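Local atomic coordinates of synaptonemal complex protein 2 (Mus musculus, PDB entry 5IWZ), a protein that is a major component of the axial and lateral elements of meiotic synaptonemal complexes, needed for chromosome synapsis, for insertion of SYCP3 and for fertility. Residues Q12-I17 / L50-D55; I35-D40 / I76-K81; I72-G77 / I129-D134; Q101-W106 / F133-V138. One frame throughout, in Å; residues are numbered along the deposited sequence.

Interaction 1 (Q12-I17 / L50-D55)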
loop_
_atom_site.group_PDB
_atom_site.type_symbol
_atom_site.label_atom_id
_atom_site.label_comp_id
_atom_site.label_asym_id
_atom_site.label_seq_id
_atom_site.Cartn_x
_atom_site.Cartn_y
_atom_site.Cartn_z
ATOM N N GLN A 12 -18.305 -5.917 27.355
ATOM C CA GLN A 12 -19.209 -4.801 27.134
ATOM C C GLN A 12 -19.032 -4.163 25.766
ATOM O O GLN A 12 -19.540 -3.055 25.549
ATOM C CB GLN A 12 -18.982 -3.743 28.213
ATOM C CG GLN A 12 -19.137 -4.265 29.604
ATOM C CD GLN A 12 -20.540 -4.082 30.101
ATOM O OE1 GLN A 12 -20.846 -3.095 30.775
ATOM N NE2 GLN A 12 -21.413 -5.025 29.762
ATOM N N LEU A 13 -18.316 -4.827 24.852
ATOM C CA LEU A 13 -18.043 -4.274 23.528
ATOM C C LEU A 13 -19.294 -3.712 22.872
ATOM O O LEU A 13 -19.279 -2.592 22.354
ATOM C CB LEU A 13 -17.416 -5.337 22.619
ATOM C CG LEU A 13 -17.096 -4.874 21.186
ATOM C CD1 LEU A 13 -16.093 -3.720 21.174
ATOM C CD2 LEU A 13 -16.586 -6.026 20.291
ATOM N N GLU A 14 -20.390 -4.483 22.863
ATOM C CA GLU A 14 -21.585 -3.994 22.183
ATOM C C GLU A 14 -22.145 -2.761 22.882
ATOM O O GLU A 14 -22.588 -1.812 22.219
ATOM C CB GLU A 14 -22.645 -5.091 22.074
ATOM C CG GLU A 14 -23.896 -4.608 21.348
ATOM C CD GLU A 14 -24.765 -5.734 20.774
ATOM O OE1 GLU A 14 -24.382 -6.919 20.860
ATOM O OE2 GLU A 14 -25.840 -5.414 20.219
ATOM N N LYS A 15 -22.103 -2.733 24.218
ATOM C CA LYS A 15 -22.565 -1.538 24.913
ATOM C C LYS A 15 -21.673 -0.341 24.608
ATOM O O LYS A 15 -22.176 0.785 24.480
ATOM C CB LYS A 15 -22.665 -1.801 26.417
ATOM C CG LYS A 15 -23.862 -2.681 26.778
ATOM C CD LYS A 15 -23.645 -3.478 28.056
ATOM C CE LYS A 15 -24.926 -4.183 28.485
ATOM N NZ LYS A 15 -25.631 -3.514 29.614
ATOM N N CYS A 16 -20.368 -0.562 24.427
ATOM C CA CYS A 16 -19.507 0.528 23.976
ATOM C C CYS A 16 -19.957 1.047 22.619
ATOM O O CYS A 16 -19.957 2.263 22.380
ATOM C CB CYS A 16 -18.043 0.073 23.907
ATOM S SG CYS A 16 -17.368 -0.443 25.489
ATOM N N ILE A 17 -20.338 0.141 21.713
ATOM C CA ILE A 17 -20.808 0.561 20.395
ATOM C C ILE A 17 -22.114 1.340 20.523
ATOM O O ILE A 17 -22.320 2.358 19.841
ATOM C CB ILE A 17 -20.947 -0.663 19.462
ATOM C CG1 ILE A 17 -19.573 -1.302 19.164
ATOM C CG2 ILE A 17 -21.717 -0.303 18.173
ATOM C CD1 ILE A 17 -18.583 -0.389 18.440
ATOM N N LEU A 50 -23.994 -6.314 13.864
ATOM C CA LEU A 50 -23.508 -5.872 12.559
ATOM C C LEU A 50 -24.239 -4.619 12.076
ATOM O O LEU A 50 -23.616 -3.694 11.536
ATOM C CB LEU A 50 -23.645 -7.001 11.534
ATOM C CG LEU A 50 -23.251 -6.656 10.093
ATOM C CD1 LEU A 50 -21.786 -6.170 9.989
ATOM C CD2 LEU A 50 -23.489 -7.845 9.124
ATOM N N ARG A 51 -25.562 -4.582 12.244
ATOM C CA ARG A 51 -26.342 -3.402 11.877
ATOM C C ARG A 51 -25.852 -2.158 12.608
ATOM O O ARG A 51 -25.773 -1.076 12.015
ATOM C CB ARG A 51 -27.827 -3.623 12.184
ATOM C CG ARG A 51 -28.661 -2.354 12.093
ATOM C CD ARG A 51 -29.490 -2.121 13.351
ATOM N NE ARG A 51 -30.024 -0.758 13.402
ATOM C CZ ARG A 51 -31.289 -0.428 13.138
ATOM N NH1 ARG A 51 -32.175 -1.361 12.808
ATOM N NH2 ARG A 51 -31.672 0.842 13.209
ATOM N N LYS A 52 -25.554 -2.284 13.906
ATOM C CA LYS A 52 -25.059 -1.142 14.672
ATOM C C LYS A 52 -23.681 -0.704 14.183
ATOM O O LYS A 52 -23.418 0.497 14.057
ATOM C CB LYS A 52 -25.005 -1.481 16.162
ATOM C CG LYS A 52 -26.355 -1.723 16.841
ATOM C CD LYS A 52 -26.109 -2.284 18.230
ATOM C CE LYS A 52 -27.399 -2.548 18.968
ATOM N NZ LYS A 52 -27.110 -3.051 20.344
ATOM N N LEU A 53 -22.787 -1.665 13.916
ATOM C CA LEU A 53 -21.498 -1.351 13.296
ATOM C C LEU A 53 -21.684 -0.583 11.997
ATOM O O LEU A 53 -21.038 0.447 11.765
ATOM C CB LEU A 53 -20.722 -2.635 13.020
ATOM C CG LEU A 53 -19.573 -3.100 13.905
ATOM C CD1 LEU A 53 -19.634 -2.486 15.298
ATOM C CD2 LEU A 53 -19.547 -4.617 13.969
ATOM N N ASP A 54 -22.576 -1.076 11.133
ATOM C CA ASP A 54 -22.812 -0.431 9.845
ATOM C C ASP A 54 -23.318 0.990 10.037
ATOM O O ASP A 54 -22.838 1.928 9.385
ATOM C CB ASP A 54 -23.803 -1.258 9.029
ATOM C CG ASP A 54 -24.051 -0.684 7.646
ATOM O OD1 ASP A 54 -25.227 -0.579 7.257
ATOM O OD2 ASP A 54 -23.079 -0.355 6.936
ATOM N N ASP A 55 -24.289 1.163 10.942
ATOM C CA ASP A 55 -24.834 2.487 11.221
ATOM C C ASP A 55 -23.745 3.437 11.706
ATOM O O ASP A 55 -23.637 4.572 11.235
ATOM C CB ASP A 55 -25.952 2.384 12.267
ATOM C CG ASP A 55 -27.237 1.753 11.715
ATOM O OD1 ASP A 55 -27.244 1.282 10.552
ATOM O OD2 ASP A 55 -28.245 1.711 12.463
#
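Lys52 NZ is gripped by two carboxylates: it donates to Glu14 OE2 at 2.7 Å and forms a second salt bridge with Asp18, one turn further along the helix that carries Glu14. Both segments belong to the armadillo-repeat-like domain at the N-terminal end of the protein, a mainly helical stack, and their short axes cross at 36° with a closest approach of 10.6 Å. The polar bridge across this spacing is made by two long side chains. Lys52 is fully extended beyond CG, and Glu14 meets it at about a right angle, its own CG anti to the backbone N (chi1 -179°). The ammonium takes the anti lone pair of OE2, the one turned away from OE1, while OE1 accepts from the backbone N of Ser46. The Glu14 carboxylate is thereby tied to two separate points of the chain, which probably favours its charged form in a buried position. Beside this polar bridge lies an apolar patch in which Ile17 points toward the 50-55 helix. Its CG2 rests on Lys52 CB, the aliphatic root of the lysine, at 4.0 Å, and its CD1 meets the Leu53 CD1 methyl at 3.9 Å.

Interaction 2 (I35-D40 / I76-K81)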
loop_
_atom_site.group_PDB
_atom_site.type_symbol
_atom_site.label_atom_id
_atom_site.label_comp_id
_atom_site.label_asym_id
_atom_site.label_seq_id
_atom_site.Cartn_x
_atom_site.Cartn_y
_atom_site.Cartn_z
ATOM N N ILE A 35 -6.842 -2.691 26.522
ATOM C CA ILE A 35 -6.786 -4.030 27.104
ATOM C C ILE A 35 -6.092 -4.968 26.129
ATOM O O ILE A 35 -6.270 -4.863 24.910
ATOM C CB ILE A 35 -8.199 -4.551 27.432
ATOM C CG1 ILE A 35 -8.971 -3.577 28.311
ATOM C CG2 ILE A 35 -8.127 -5.902 28.121
ATOM C CD1 ILE A 35 -10.404 -4.023 28.540
ATOM N N ASP A 36 -5.309 -5.901 26.663
ATOM C CA ASP A 36 -4.750 -6.970 25.848
ATOM C C ASP A 36 -5.754 -8.110 25.772
ATOM O O ASP A 36 -6.184 -8.636 26.803
ATOM C CB ASP A 36 -3.413 -7.453 26.406
ATOM C CG ASP A 36 -2.225 -6.875 25.652
ATOM O OD1 ASP A 36 -1.346 -6.232 26.268
ATOM O OD2 ASP A 36 -2.173 -7.070 24.418
ATOM N N ILE A 37 -6.120 -8.477 24.543
ATOM C CA ILE A 37 -7.117 -9.516 24.315
ATOM C C ILE A 37 -6.549 -10.854 24.757
ATOM O O ILE A 37 -5.450 -11.249 24.345
ATOM C CB ILE A 37 -7.531 -9.556 22.836
ATOM C CG1 ILE A 37 -8.188 -8.238 22.415
ATOM C CG2 ILE A 37 -8.463 -10.742 22.572
ATOM C CD1 ILE A 37 -9.481 -7.965 23.111
ATOM N N CYS A 38 -7.286 -11.555 25.605
ATOM C CA CYS A 38 -6.890 -12.878 26.060
ATOM C C CYS A 38 -7.806 -13.919 25.439
ATOM O O CYS A 38 -9.034 -13.800 25.521
ATOM C CB CYS A 38 -6.910 -12.962 27.584
ATOM S SG CYS A 38 -5.458 -12.178 28.319
ATOM N N GLU A 39 -7.201 -14.943 24.831
ATOM C CA GLU A 39 -7.901 -15.996 24.103
ATOM C C GLU A 39 -8.960 -16.692 24.951
ATOM O O GLU A 39 -9.780 -17.450 24.428
ATOM C CB GLU A 39 -6.900 -17.029 23.577
ATOM N N ASP A 40 -8.948 -16.444 26.261
ATOM C CA ASP A 40 -9.963 -17.027 27.128
ATOM C C ASP A 40 -11.305 -16.316 26.978
ATOM O O ASP A 40 -12.355 -16.969 26.962
ATOM C CB ASP A 40 -9.490 -16.979 28.580
ATOM N N ILE A 76 -13.206 -3.981 16.004
ATOM C CA ILE A 76 -13.817 -5.182 15.431
ATOM C C ILE A 76 -12.752 -6.237 15.153
ATOM O O ILE A 76 -12.887 -7.402 15.542
ATOM C CB ILE A 76 -14.592 -4.826 14.151
ATOM C CG1 ILE A 76 -15.634 -3.747 14.439
ATOM C CG2 ILE A 76 -15.238 -6.068 13.558
ATOM C CD1 ILE A 76 -16.062 -2.989 13.188
ATOM N N GLY A 77 -11.665 -5.833 14.495
ATOM C CA GLY A 77 -10.611 -6.783 14.168
ATOM C C GLY A 77 -9.947 -7.387 15.392
ATOM O O GLY A 77 -9.743 -8.599 15.462
ATOM N N ARG A 78 -9.580 -6.547 16.366
ATOM C CA ARG A 78 -8.905 -7.042 17.571
ATOM C C ARG A 78 -9.768 -8.050 18.312
ATOM O O ARG A 78 -9.260 -9.022 18.881
ATOM C CB ARG A 78 -8.559 -5.889 18.522
ATOM C CG ARG A 78 -7.347 -5.053 18.154
ATOM C CD ARG A 78 -6.830 -4.249 19.367
ATOM N NE ARG A 78 -7.855 -4.094 20.399
ATOM C CZ ARG A 78 -7.701 -4.441 21.677
ATOM N NH1 ARG A 78 -6.554 -4.960 22.093
ATOM N NH2 ARG A 78 -8.687 -4.263 22.547
ATOM N N CYS A 79 -11.069 -7.816 18.352
ATOM C CA CYS A 79 -11.960 -8.679 19.101
ATOM C C CYS A 79 -12.576 -9.774 18.243
ATOM O O CYS A 79 -13.384 -10.543 18.763
ATOM C CB CYS A 79 -13.068 -7.842 19.757
ATOM S SG CYS A 79 -12.444 -6.504 20.778
ATOM N N SER A 80 -12.205 -9.863 16.959
ATOM C CA SER A 80 -12.985 -10.655 16.007
ATOM C C SER A 80 -13.066 -12.122 16.416
ATOM O O SER A 80 -14.121 -12.752 16.279
ATOM C CB SER A 80 -12.386 -10.528 14.605
ATOM O OG SER A 80 -11.080 -11.080 14.555
ATOM N N LYS A 81 -11.977 -12.673 16.937
ATOM C CA LYS A 81 -11.899 -14.086 17.271
ATOM C C LYS A 81 -12.404 -14.402 18.674
ATOM O O LYS A 81 -12.289 -15.548 19.115
ATOM C CB LYS A 81 -10.462 -14.566 17.077
ATOM C CG LYS A 81 -10.057 -14.441 15.617
ATOM C CD LYS A 81 -8.634 -14.858 15.338
ATOM C CE LYS A 81 -8.400 -14.872 13.833
ATOM N NZ LYS A 81 -7.101 -15.499 13.466
#
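Ile37 and Cys79 bring the backbones of 35-40 and 76-81 nearest, with their CA atoms 7.2 Å apart, the first segment irregular and the second taking in the last turn of helix 66-79 and the residues that follow. Across this gap the decisive side chain is Arg78. Its NH1 donates to the backbone O of Ile35 at 2.8 Å, with an N-H...O angle of 154°. The approach is nearly along the C=O axis (173°), and the oxygen lies at the edge of the guanidinium, tilted slightly from its plane. A bend at chi3 (-21°) swings the end of the arginine toward the loop, although the side chain does not leave the backbone in that direction. Within the armadillo-repeat-like domain, this contact lays the connection between helix 27-32 and strand 43-45 along the end of helix 66-79. Ile37 supplies the apolar half: its CG1 sits over one face of the guanidinium, offset toward the rim and 3.7 Å from Arg78 NH1. The isoleucine slants over the guanidinium, and its branch continues to CD1, which reaches Cys79 SG at 4.0 Å. Leu10 of the N-terminal region packs against both Ile35 and Ile37, extending the apolar surface. The Asp36 carboxylate comes no nearer than 5.4 Å, measured from its OD2 to Arg78 NH1, so any effect on the guanidinium is probably a longer-range electrostatic one. On the helix side, Gly77 O accepts from both Ser80 N and Ser80 OG, and the two donors reach it from the same face of its carbonyl plane.

Interaction 3 (I72-G77 / I129-D134); sequences ILISIG and IEDLFD
Leu73 and Leu132 make the tight side of this contact, where Leu73 CD2 meets Leu132 CD1 at 3.9 Å and Leu73 CD1 lies 3.8 Å from the backbone N of Leu132. Helices 66-79 and 123-141, both of the armadillo-repeat-like domain, run nearly parallel here: their short axes are 22° apart in direction and approach to 9.0 Å. Leu73 points at the neighbouring helix, so its branched end settles on the backbone of Leu132 as well as on its methyl. Phe107 of helix 99-108 touches Leu132 too, extending this buried apolar side to a third helix. The other side is more polar and partly exposed. There CG1 and CD1 of Ile74 lie along the Asp131 carboxylate, with CD1 3.5 Å from Asp131 OD2, a packing contact rather than a bond. OD2 finds its polar partner in the hydroxyl of Ser70, one helical turn before Ile74. The segments share no direct hydrogen bond; a water bridges them instead. It donates to Asp131 O at 2.9 Å and, weakly, to Leu73 O at 3.3 Å, linking two carbonyl oxygens that could not bond each other.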
loop_
_atom_site.group_PDB
_atom_site.type_symbol
_atom_site.label_atom_id
_atom_site.label_comp_id
_atom_site.label_asym_id
_atom_site.label_seq_id
_atom_site.Cartn_x
_atom_site.Cartn_y
_atom_site.Cartn_z
ATOM N N ILE A 72 -13.005 2.312 15.334
ATOM C CA ILE A 72 -14.037 1.282 15.250
ATOM C C ILE A 72 -13.505 0.055 14.514
ATOM O O ILE A 72 -13.681 -1.083 14.965
ATOM C CB ILE A 72 -15.309 1.829 14.569
ATOM C CG1 ILE A 72 -15.906 2.995 15.368
ATOM C CG2 ILE A 72 -16.321 0.723 14.450
ATOM C CD1 ILE A 72 -16.738 3.979 14.516
ATOM N N LEU A 73 -12.862 0.268 13.358
ATOM C CA LEU A 73 -12.382 -0.861 12.558
ATOM C C LEU A 73 -11.378 -1.695 13.336
ATOM O O LEU A 73 -11.370 -2.928 13.234
ATOM C CB LEU A 73 -11.752 -0.358 11.256
ATOM C CG LEU A 73 -12.711 0.305 10.282
ATOM C CD1 LEU A 73 -11.925 1.090 9.251
ATOM C CD2 LEU A 73 -13.574 -0.752 9.603
ATOM N N ILE A 74 -10.528 -1.036 14.125
ATOM C CA ILE A 74 -9.531 -1.744 14.920
ATOM C C ILE A 74 -10.193 -2.559 16.024
ATOM O O ILE A 74 -9.778 -3.688 16.313
ATOM C CB ILE A 74 -8.506 -0.736 15.469
ATOM C CG1 ILE A 74 -7.567 -0.275 14.338
ATOM C CG2 ILE A 74 -7.709 -1.314 16.638
ATOM C CD1 ILE A 74 -6.756 0.996 14.680
ATOM N N SER A 75 -11.255 -2.019 16.636
ATOM C CA SER A 75 -11.959 -2.739 17.697
ATOM C C SER A 75 -12.581 -4.029 17.182
ATOM O O SER A 75 -12.527 -5.064 17.857
ATOM C CB SER A 75 -13.043 -1.848 18.316
ATOM O OG SER A 75 -12.489 -0.607 18.740
ATOM N N ILE A 76 -13.206 -3.981 16.004
ATOM C CA ILE A 76 -13.817 -5.182 15.431
ATOM C C ILE A 76 -12.752 -6.237 15.153
ATOM O O ILE A 76 -12.887 -7.402 15.542
ATOM C CB ILE A 76 -14.592 -4.826 14.151
ATOM C CG1 ILE A 76 -15.634 -3.747 14.439
ATOM C CG2 ILE A 76 -15.238 -6.068 13.558
ATOM C CD1 ILE A 76 -16.062 -2.989 13.188
ATOM N N GLY A 77 -11.665 -5.833 14.495
ATOM C CA GLY A 77 -10.611 -6.783 14.168
ATOM C C GLY A 77 -9.947 -7.387 15.392
ATOM O O GLY A 77 -9.743 -8.599 15.462
ATOM N N ILE A 129 -7.681 3.573 5.843
ATOM C CA ILE A 129 -7.782 2.585 4.771
ATOM C C ILE A 129 -6.954 1.349 5.101
ATOM O O ILE A 129 -7.336 0.213 4.783
ATOM C CB ILE A 129 -7.339 3.230 3.440
ATOM C CG1 ILE A 129 -8.406 4.210 2.951
ATOM C CG2 ILE A 129 -7.021 2.174 2.395
ATOM C CD1 ILE A 129 -9.787 3.583 2.853
ATOM N N GLU A 130 -5.780 1.548 5.694
ATOM C CA GLU A 130 -4.992 0.411 6.147
ATOM C C GLU A 130 -5.761 -0.398 7.188
ATOM O O GLU A 130 -5.791 -1.637 7.131
ATOM C CB GLU A 130 -3.669 0.923 6.708
ATOM C CG GLU A 130 -2.655 -0.129 7.030
ATOM C CD GLU A 130 -1.472 0.465 7.773
ATOM O OE1 GLU A 130 -1.265 1.710 7.685
ATOM O OE2 GLU A 130 -0.764 -0.313 8.452
ATOM N N ASP A 131 -6.418 0.288 8.136
ATOM C CA ASP A 131 -7.248 -0.412 9.119
ATOM C C ASP A 131 -8.394 -1.164 8.454
ATOM O O ASP A 131 -8.769 -2.264 8.892
ATOM C CB ASP A 131 -7.804 0.584 10.136
ATOM C CG ASP A 131 -6.718 1.205 10.998
ATOM O OD1 ASP A 131 -5.678 0.535 11.219
ATOM O OD2 ASP A 131 -6.901 2.367 11.432
ATOM N N LEU A 132 -8.987 -0.574 7.418
ATOM C CA LEU A 132 -10.067 -1.256 6.706
ATOM C C LEU A 132 -9.561 -2.539 6.044
ATOM O O LEU A 132 -10.175 -3.607 6.176
ATOM C CB LEU A 132 -10.676 -0.307 5.677
ATOM C CG LEU A 132 -11.885 -0.816 4.885
ATOM C CD1 LEU A 132 -13.132 -0.785 5.729
ATOM C CD2 LEU A 132 -12.092 0.020 3.656
ATOM N N PHE A 133 -8.432 -2.454 5.327
ATOM C CA PHE A 133 -7.910 -3.648 4.667
ATOM C C PHE A 133 -7.440 -4.683 5.677
ATOM O O PHE A 133 -7.635 -5.882 5.448
ATOM C CB PHE A 133 -6.791 -3.270 3.702
ATOM C CG PHE A 133 -7.288 -2.678 2.414
ATOM C CD1 PHE A 133 -8.232 -3.347 1.649
ATOM C CD2 PHE A 133 -6.819 -1.448 1.969
ATOM C CE1 PHE A 133 -8.709 -2.800 0.465
ATOM C CE2 PHE A 133 -7.290 -0.899 0.781
ATOM C CZ PHE A 133 -8.238 -1.576 0.031
ATOM N N ASP A 134 -6.878 -4.242 6.820
ATOM C CA ASP A 134 -6.506 -5.176 7.884
ATOM C C ASP A 134 -7.706 -5.995 8.338
ATOM O O ASP A 134 -7.610 -7.212 8.542
ATOM C CB ASP A 134 -5.911 -4.429 9.082
ATOM C CG ASP A 134 -4.489 -3.929 8.834
ATOM O OD1 ASP A 134 -3.801 -4.452 7.935
ATOM O OD2 ASP A 134 -4.049 -3.008 9.558
HETATM O O HOH W 1 -8.494 -3.244 11.564
#

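Interaction 4 (Q101-W106 / F133-V138); sequences QKMVSW and FDLLMV
Met103 and Leu135 cross obliquely, and the meeting point is the sulfur: SD lies 3.8 Å from Leu135 CG and 3.9 Å from its CD2. Both side chains leave their helices toward the opposite segment, but they get there differently. Met103 bends at chi2 (-141°) and again at chi3 (37°), which curls the terminal CE off the Leu135 side, toward Leu136, still 4.2 Å from Leu135 CG. Leu135, by contrast, sets CG anti to its backbone N (chi1 178°) and presents the branch point and one methyl to the thioether. The Met103 methyl also approaches the backbone N of Leu136, at 4.3 Å. Leu136 itself starts off beside the contact and curls in, leaving CG 4.5 Å from Met103 CE. The backbones stay well apart, with Met103 CA and Leu136 CA the nearest pair at 7.8 Å, so the gap is spanned by side chains, with one methyl reaching the Leu136 backbone. The contact joins helix 99-108 to helix 123-141 within the helical stack of the armadillo-repeat-like domain. Val150 and Phe154 of helix 144-163 pack on Leu136 and bring a third helix to the same apolar region. Trp106, one turn after Met103, packs on Ile57 and Cys58 of helix 49-63. All three touching residues are buried and their mutual contacts are apolar, which is consistent with van der Waals contact and burial from water, rather than polar bonds, holding these turns together.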
loop_
_atom_site.group_PDB
_atom_site.type_symbol
_atom_site.label_atom_id
_atom_site.label_comp_id
_atom_site.label_asym_id
_atom_site.label_seq_id
_atom_site.Cartn_x
_atom_site.Cartn_y
_atom_site.Cartn_z
ATOM N N GLN A 101 -20.263 -7.389 2.252
ATOM C CA GLN A 101 -20.952 -6.354 1.478
ATOM C C GLN A 101 -21.080 -5.054 2.266
ATOM O O GLN A 101 -21.032 -3.969 1.675
ATOM C CB GLN A 101 -22.331 -6.838 1.029
ATOM C CG GLN A 101 -22.294 -7.761 -0.188
ATOM C CD GLN A 101 -21.759 -9.148 0.146
ATOM O OE1 GLN A 101 -22.210 -9.787 1.103
ATOM N NE2 GLN A 101 -20.781 -9.614 -0.635
ATOM N N LYS A 102 -21.241 -5.125 3.590
ATOM C CA LYS A 102 -21.100 -3.898 4.374
ATOM C C LYS A 102 -19.715 -3.284 4.185
ATOM O O LYS A 102 -19.587 -2.067 4.019
ATOM C CB LYS A 102 -21.378 -4.158 5.851
ATOM C CG LYS A 102 -22.798 -3.795 6.278
ATOM C CD LYS A 102 -23.815 -4.781 5.778
ATOM C CE LYS A 102 -25.220 -4.459 6.296
ATOM N NZ LYS A 102 -25.787 -3.231 5.661
ATOM N N MET A 103 -18.666 -4.102 4.174
ATOM C CA MET A 103 -17.331 -3.526 4.002
ATOM C C MET A 103 -17.146 -2.923 2.614
ATOM O O MET A 103 -16.432 -1.925 2.477
ATOM C CB MET A 103 -16.269 -4.577 4.285
ATOM C CG MET A 103 -16.437 -5.099 5.689
ATOM S SD MET A 103 -14.898 -5.395 6.541
ATOM C CE MET A 103 -13.881 -4.057 5.950
ATOM N N VAL A 104 -17.779 -3.501 1.581
ATOM C CA VAL A 104 -17.775 -2.863 0.262
ATOM C C VAL A 104 -18.423 -1.490 0.346
ATOM O O VAL A 104 -17.892 -0.485 -0.160
ATOM C CB VAL A 104 -18.486 -3.758 -0.770
ATOM C CG1 VAL A 104 -18.740 -2.992 -2.082
ATOM C CG2 VAL A 104 -17.657 -5.005 -1.021
ATOM N N SER A 105 -19.570 -1.428 1.016
ATOM C CA SER A 105 -20.256 -0.166 1.242
ATOM C C SER A 105 -19.383 0.831 2.006
ATOM O O SER A 105 -19.325 2.012 1.643
ATOM C CB SER A 105 -21.557 -0.432 1.993
ATOM O OG SER A 105 -22.077 0.770 2.502
ATOM N N TRP A 106 -18.695 0.386 3.064
ATOM C CA TRP A 106 -17.858 1.327 3.807
ATOM C C TRP A 106 -16.737 1.851 2.923
ATOM O O TRP A 106 -16.411 3.048 2.954
ATOM C CB TRP A 106 -17.288 0.677 5.072
ATOM C CG TRP A 106 -18.340 0.114 5.996
ATOM C CD1 TRP A 106 -19.679 0.440 6.031
ATOM C CD2 TRP A 106 -18.151 -0.913 6.979
ATOM N NE1 TRP A 106 -20.324 -0.317 6.992
ATOM C CE2 TRP A 106 -19.409 -1.154 7.584
ATOM C CE3 TRP A 106 -17.041 -1.651 7.411
ATOM C CZ2 TRP A 106 -19.577 -2.089 8.597
ATOM C CZ3 TRP A 106 -17.215 -2.592 8.422
ATOM C CH2 TRP A 106 -18.470 -2.795 9.002
ATOM N N PHE A 133 -8.432 -2.454 5.327
ATOM C CA PHE A 133 -7.910 -3.648 4.667
ATOM C C PHE A 133 -7.440 -4.683 5.677
ATOM O O PHE A 133 -7.635 -5.882 5.448
ATOM C CB PHE A 133 -6.791 -3.270 3.702
ATOM C CG PHE A 133 -7.288 -2.678 2.414
ATOM C CD1 PHE A 133 -8.232 -3.347 1.649
ATOM C CD2 PHE A 133 -6.819 -1.448 1.969
ATOM C CE1 PHE A 133 -8.709 -2.800 0.465
ATOM C CE2 PHE A 133 -7.290 -0.899 0.781
ATOM C CZ PHE A 133 -8.238 -1.576 0.031
ATOM N N ASP A 134 -6.878 -4.242 6.820
ATOM C CA ASP A 134 -6.506 -5.176 7.884
ATOM C C ASP A 134 -7.706 -5.995 8.338
ATOM O O ASP A 134 -7.610 -7.212 8.542
ATOM C CB ASP A 134 -5.911 -4.429 9.082
ATOM C CG ASP A 134 -4.489 -3.929 8.834
ATOM O OD1 ASP A 134 -3.801 -4.452 7.935
ATOM O OD2 ASP A 134 -4.049 -3.008 9.558
ATOM N N LEU A 135 -8.848 -5.335 8.532
ATOM C CA LEU A 135 -10.063 -6.061 8.862
ATOM C C LEU A 135 -10.482 -6.971 7.708
ATOM O O LEU A 135 -10.905 -8.107 7.930
ATOM C CB LEU A 135 -11.170 -5.071 9.227
ATOM C CG LEU A 135 -12.556 -5.614 9.563
ATOM C CD1 LEU A 135 -12.505 -6.790 10.552
ATOM C CD2 LEU A 135 -13.465 -4.468 10.100
ATOM N N LEU A 136 -10.363 -6.492 6.464
ATOM C CA LEU A 136 -10.640 -7.353 5.316
ATOM C C LEU A 136 -9.793 -8.629 5.352
ATOM O O LEU A 136 -10.280 -9.716 5.031
ATOM C CB LEU A 136 -10.372 -6.592 4.018
ATOM C CG LEU A 136 -11.437 -6.317 2.952
ATOM C CD1 LEU A 136 -10.770 -6.365 1.581
ATOM C CD2 LEU A 136 -12.642 -7.250 3.025
ATOM N N MET A 137 -8.511 -8.517 5.724
ATOM C CA MET A 137 -7.673 -9.721 5.723
ATOM C C MET A 137 -8.083 -10.703 6.817
ATOM O O MET A 137 -7.961 -11.914 6.619
ATOM C CB MET A 137 -6.182 -9.368 5.868
ATOM C CG MET A 137 -5.575 -8.646 4.665
ATOM S SD MET A 137 -5.915 -9.388 3.044
ATOM C CE MET A 137 -5.362 -11.087 3.302
ATOM N N VAL A 138 -8.553 -10.208 7.973
ATOM C CA VAL A 138 -9.064 -11.085 9.030
ATOM C C VAL A 138 -10.258 -11.893 8.528
ATOM O O VAL A 138 -10.398 -13.089 8.828
ATOM C CB VAL A 138 -9.428 -10.252 10.279
ATOM C CG1 VAL A 138 -10.321 -11.045 11.230
ATOM C CG2 VAL A 138 -8.161 -9.762 11.004
#

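Overall arrangement
All four contacts lie within the armadillo-repeat-like domain, on the same side of the chain's centre. Interactions 3 and 4 are the closest pair, their centres 8 Å apart; both use helix 123-141, and Leu132 CD1 packs on Met103 CE at 3.4 Å. Interactions 2 and 3 share Ile76 and Gly77 of helix 66-79, with centres 13 Å apart. Interaction 1 joins this group through Leu53 CG, 3.6 Å from Ile76 CD1. It also meets interaction 4 by polar links: Asp54 OD1 forms a salt bridge with Lys102 NZ at 3.1 Å, and Asp54 OD2 probably hydrogen-bonds Trp106 NE1 at 2.8 Å. Contacts distant in sequence thus form one continuous packed region.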